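Aminoacyltransferase FemA (Staphylococcus aureus, PDB 1LRZ) catalyses the addition of glycines 2 and 3 to the pentaglycine interpeptide bridge of staphylococcal peptidoglycan, using glycyl-tRNA as donor. Local coordinates at residues 303-317 with 329-342. Sequence-based numbering, arbitrary orientation.
Sequences LQEEHGNELPISAGF and AGGTSNAFRHFAGS
The open end of the β-hairpin of strands 310-320 and 325-332, with the turn that follows the second strand, packs against the end of helix 277-307, part of the helical arm. A315 and G331 form an antiparallel hydrogen-bonded pair: A315 N reaches G331 O at 3.0 Å, and G331 N returns a bond to A315 O. F317 N binds A329 O at 2.7 Å, whereas the reverse bond is weak. Between these pairs G316 and G330 form a non-hydrogen-bonded pair, CA to CA 4.0 Å. S314 and T332 form another, whose hydroxyls, OG and OG1, are joined by a 2.6 Å hydrogen bond. Past the last paired residues, S333 N donates a hydrogen bond to I313 O.

In the turn after strand 325-332, F336 fits between strand 310-320 and the last turn of helix 277-307. L311 CD2 sits over one ring face, 3.5 Å from the centroid in a CH-π contact, while the ring edge points at the face of H307 in a T-shaped pair (planes at 86°). L303 CD2 touches F336 CE2 at 3.6 Å. With its chi1 of 59° placing CG1 between backbone N and carbonyl carbon, I313 sends CD1 to F339 CB and tightly against G341 CA (3.4 Å), while CG2 meets F336 CB. On its other edge, strand 310-320 carries a classic β bulge, I313 and S314 together opposite A241. The arrangement thus joins the coiled-coil helical arm, characteristic of FemA, to an antiparallel hairpin of its GNAT-like globular domain.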
# COMPACT_ATOMS: atom_id res chain seq x y z
N LEU A 303 -3.30 -10.38 30.20
CA LEU A 303 -2.47 -9.79 29.16
C LEU A 303 -1.93 -8.43 29.60
O LEU A 303 -0.77 -8.10 29.33
CB LEU A 303 -3.26 -9.63 27.85
CG LEU A 303 -3.61 -10.92 27.09
CD1 LEU A 303 -4.54 -10.57 25.94
CD2 LEU A 303 -2.34 -11.59 26.57
N GLN A 304 -2.77 -7.66 30.28
CA GLN A 304 -2.37 -6.34 30.75
C GLN A 304 -1.19 -6.45 31.71
O GLN A 304 -0.23 -5.68 31.62
CB GLN A 304 -3.55 -5.66 31.46
CG GLN A 304 -3.25 -4.23 31.93
CD GLN A 304 -4.40 -3.62 32.72
OE1 GLN A 304 -4.70 -2.43 32.57
NE2 GLN A 304 -5.05 -4.41 33.56
N GLU A 305 -1.24 -7.42 32.62
CA GLU A 305 -0.14 -7.59 33.57
C GLU A 305 1.14 -8.05 32.88
O GLU A 305 2.23 -7.64 33.25
CB GLU A 305 -0.51 -8.57 34.67
CG GLU A 305 -1.63 -8.08 35.57
CD GLU A 305 -1.64 -8.75 36.93
OE1 GLU A 305 -1.60 -10.01 36.97
OE2 GLU A 305 -1.69 -8.03 37.96
N GLU A 306 1.01 -8.91 31.88
CA GLU A 306 2.19 -9.39 31.19
C GLU A 306 2.79 -8.40 30.20
O GLU A 306 4.01 -8.23 30.14
CB GLU A 306 1.88 -10.70 30.46
CG GLU A 306 2.91 -11.05 29.40
CD GLU A 306 2.78 -12.47 28.89
OE1 GLU A 306 1.65 -12.89 28.58
OE2 GLU A 306 3.82 -13.16 28.80
N HIS A 307 1.94 -7.72 29.44
CA HIS A 307 2.41 -6.80 28.41
C HIS A 307 2.30 -5.31 28.70
O HIS A 307 2.91 -4.50 28.01
CB HIS A 307 1.68 -7.09 27.09
CG HIS A 307 1.67 -8.54 26.72
ND1 HIS A 307 2.72 -9.15 26.07
CD2 HIS A 307 0.74 -9.50 26.93
CE1 HIS A 307 2.44 -10.43 25.90
NE2 HIS A 307 1.25 -10.67 26.42
N GLY A 308 1.53 -4.94 29.71
CA GLY A 308 1.35 -3.52 29.99
C GLY A 308 -0.03 -3.11 29.53
O GLY A 308 -0.77 -3.94 28.99
N ASN A 309 -0.41 -1.85 29.69
CA ASN A 309 -1.75 -1.45 29.30
C ASN A 309 -2.02 -1.36 27.79
O ASN A 309 -3.18 -1.42 27.38
CB ASN A 309 -2.15 -0.14 29.96
CG ASN A 309 -3.63 0.14 29.82
OD1 ASN A 309 -4.03 1.16 29.26
ND2 ASN A 309 -4.45 -0.77 30.32
N GLU A 310 -0.99 -1.20 26.98
CA GLU A 310 -1.20 -1.15 25.53
C GLU A 310 -0.55 -2.33 24.83
O GLU A 310 0.66 -2.51 24.90
CB GLU A 310 -0.68 0.13 24.88
CG GLU A 310 -1.07 0.16 23.38
CD GLU A 310 -0.55 1.35 22.59
OE1 GLU A 310 0.65 1.36 22.23
OE2 GLU A 310 -1.34 2.27 22.32
N LEU A 311 -1.37 -3.12 24.15
CA LEU A 311 -0.85 -4.26 23.42
C LEU A 311 -0.94 -3.98 21.92
O LEU A 311 -2.03 -3.93 21.34
CB LEU A 311 -1.65 -5.53 23.73
CG LEU A 311 -1.10 -6.77 23.01
CD1 LEU A 311 0.31 -7.05 23.52
CD2 LEU A 311 -2.00 -7.98 23.24
N PRO A 312 0.21 -3.73 21.28
CA PRO A 312 0.21 -3.46 19.84
C PRO A 312 0.05 -4.81 19.17
O PRO A 312 0.73 -5.77 19.55
CB PRO A 312 1.59 -2.85 19.60
CG PRO A 312 2.44 -3.55 20.61
CD PRO A 312 1.56 -3.58 21.85
N ILE A 313 -0.85 -4.92 18.19
CA ILE A 313 -1.05 -6.21 17.54
C ILE A 313 -0.84 -6.27 16.02
O ILE A 313 -0.67 -7.36 15.46
CB ILE A 313 -2.44 -6.76 17.88
CG1 ILE A 313 -3.52 -5.78 17.42
CG2 ILE A 313 -2.54 -6.98 19.40
CD1 ILE A 313 -4.92 -6.36 17.49
N SER A 314 -0.84 -5.12 15.36
CA SER A 314 -0.62 -5.08 13.91
C SER A 314 -0.33 -3.64 13.51
O SER A 314 -0.80 -2.70 14.16
CB SER A 314 -1.88 -5.59 13.18
OG SER A 314 -1.64 -5.78 11.79
N ALA A 315 0.47 -3.45 12.47
CA ALA A 315 0.80 -2.11 12.01
C ALA A 315 1.10 -2.12 10.52
O ALA A 315 1.43 -3.16 9.94
CB ALA A 315 2.01 -1.56 12.78
N GLY A 316 0.96 -0.95 9.90
CA GLY A 316 1.22 -0.81 8.49
C GLY A 316 1.84 0.54 8.19
O GLY A 316 1.66 1.50 8.94
N PHE A 317 2.56 0.60 7.08
CA PHE A 317 3.21 1.83 6.63
C PHE A 317 2.51 2.17 5.31
O PHE A 317 2.62 1.41 4.33
CB PHE A 317 4.70 1.57 6.39
CG PHE A 317 5.54 2.80 6.44
CD1 PHE A 317 5.93 3.33 7.67
CD2 PHE A 317 5.97 3.41 5.27
CE1 PHE A 317 6.74 4.46 7.73
CE2 PHE A 317 6.78 4.55 5.33
CZ PHE A 317 7.17 5.06 6.56
N ALA A 329 4.16 -1.60 3.54
CA ALA A 329 4.75 -2.62 4.38
C ALA A 329 3.92 -2.74 5.65
O ALA A 329 3.26 -1.79 6.07
CB ALA A 329 6.18 -2.24 4.73
N GLY A 330 3.96 -3.92 6.25
CA GLY A 330 3.21 -4.13 7.47
C GLY A 330 3.52 -5.46 8.11
O GLY A 330 4.20 -6.30 7.53
N GLY A 331 3.02 -5.64 9.33
CA GLY A 331 3.25 -6.88 10.04
C GLY A 331 2.21 -7.05 11.13
O GLY A 331 1.60 -6.07 11.58
N THR A 332 2.01 -8.30 11.55
CA THR A 332 1.05 -8.62 12.59
C THR A 332 1.64 -9.62 13.59
O THR A 332 2.34 -10.54 13.20
CB THR A 332 -0.23 -9.20 11.97
OG1 THR A 332 -0.84 -8.20 11.15
CG2 THR A 332 -1.22 -9.65 13.05
N SER A 333 1.37 -9.41 14.87
CA SER A 333 1.89 -10.31 15.90
C SER A 333 1.27 -11.70 15.76
O SER A 333 0.05 -11.85 15.77
CB SER A 333 1.58 -9.74 17.28
OG SER A 333 1.84 -10.71 18.29
N ASN A 334 2.11 -12.72 15.65
CA ASN A 334 1.62 -14.10 15.52
C ASN A 334 0.80 -14.54 16.72
O ASN A 334 -0.18 -15.26 16.57
CB ASN A 334 2.79 -15.06 15.34
CG ASN A 334 3.58 -14.79 14.08
OD1 ASN A 334 3.02 -14.77 12.98
ND2 ASN A 334 4.89 -14.57 14.22
N ALA A 335 1.21 -14.10 17.90
CA ALA A 335 0.52 -14.49 19.13
C ALA A 335 -0.88 -13.92 19.28
O ALA A 335 -1.72 -14.50 19.97
CB ALA A 335 1.37 -14.10 20.34
N PHE A 336 -1.16 -12.80 18.63
CA PHE A 336 -2.47 -12.19 18.78
C PHE A 336 -3.25 -12.04 17.49
O PHE A 336 -4.07 -11.12 17.37
CB PHE A 336 -2.33 -10.85 19.48
CG PHE A 336 -1.61 -10.94 20.80
CD1 PHE A 336 -0.32 -10.45 20.93
CD2 PHE A 336 -2.21 -11.57 21.88
CE1 PHE A 336 0.37 -10.59 22.13
CE2 PHE A 336 -1.53 -11.72 23.09
CZ PHE A 336 -0.23 -11.22 23.21
N ARG A 337 -3.01 -12.94 16.55
CA ARG A 337 -3.73 -12.91 15.28
C ARG A 337 -5.23 -13.04 15.48
O ARG A 337 -6.01 -12.52 14.68
CB ARG A 337 -3.24 -14.02 14.35
CG ARG A 337 -1.94 -13.69 13.65
CD ARG A 337 -1.64 -14.66 12.52
NE ARG A 337 -0.33 -14.39 11.94
CZ ARG A 337 -0.06 -13.34 11.17
NH1 ARG A 337 -1.01 -12.46 10.87
NH2 ARG A 337 1.17 -13.16 10.70
N HIS A 338 -5.64 -13.73 16.54
CA HIS A 338 -7.05 -13.92 16.79
C HIS A 338 -7.80 -12.62 17.08
O HIS A 338 -9.03 -12.59 17.05
CB HIS A 338 -7.28 -14.97 17.90
CG HIS A 338 -6.71 -14.58 19.23
ND1 HIS A 338 -7.43 -13.88 20.17
CD2 HIS A 338 -5.49 -14.79 19.77
CE1 HIS A 338 -6.67 -13.67 21.24
NE2 HIS A 338 -5.49 -14.21 21.02
N PHE A 339 -7.06 -11.55 17.36
CA PHE A 339 -7.70 -10.25 17.61
C PHE A 339 -7.99 -9.53 16.29
O PHE A 339 -8.65 -8.50 16.27
CB PHE A 339 -6.83 -9.36 18.50
CG PHE A 339 -6.98 -9.65 19.97
CD1 PHE A 339 -5.90 -10.15 20.71
CD2 PHE A 339 -8.18 -9.42 20.63
CE1 PHE A 339 -6.03 -10.41 22.08
CE2 PHE A 339 -8.33 -9.67 22.00
CZ PHE A 339 -7.25 -10.17 22.73
N ALA A 340 -7.46 -10.08 15.19
CA ALA A 340 -7.69 -9.52 13.85
C ALA A 340 -7.17 -8.10 13.64
O ALA A 340 -7.78 -7.31 12.91
CB ALA A 340 -9.18 -9.58 13.53
N GLY A 341 -6.05 -7.78 14.27
CA GLY A 341 -5.48 -6.46 14.11
C GLY A 341 -5.20 -6.13 12.65
O GLY A 341 -5.34 -4.99 12.22
N SER A 342 -4.82 -7.15 11.89
CA SER A 342 -4.52 -6.99 10.48
C SER A 342 -5.70 -6.41 9.71
O SER A 342 -5.55 -5.53 8.85
CB SER A 342 -4.15 -8.34 9.88
OG SER A 342 -3.69 -8.18 8.55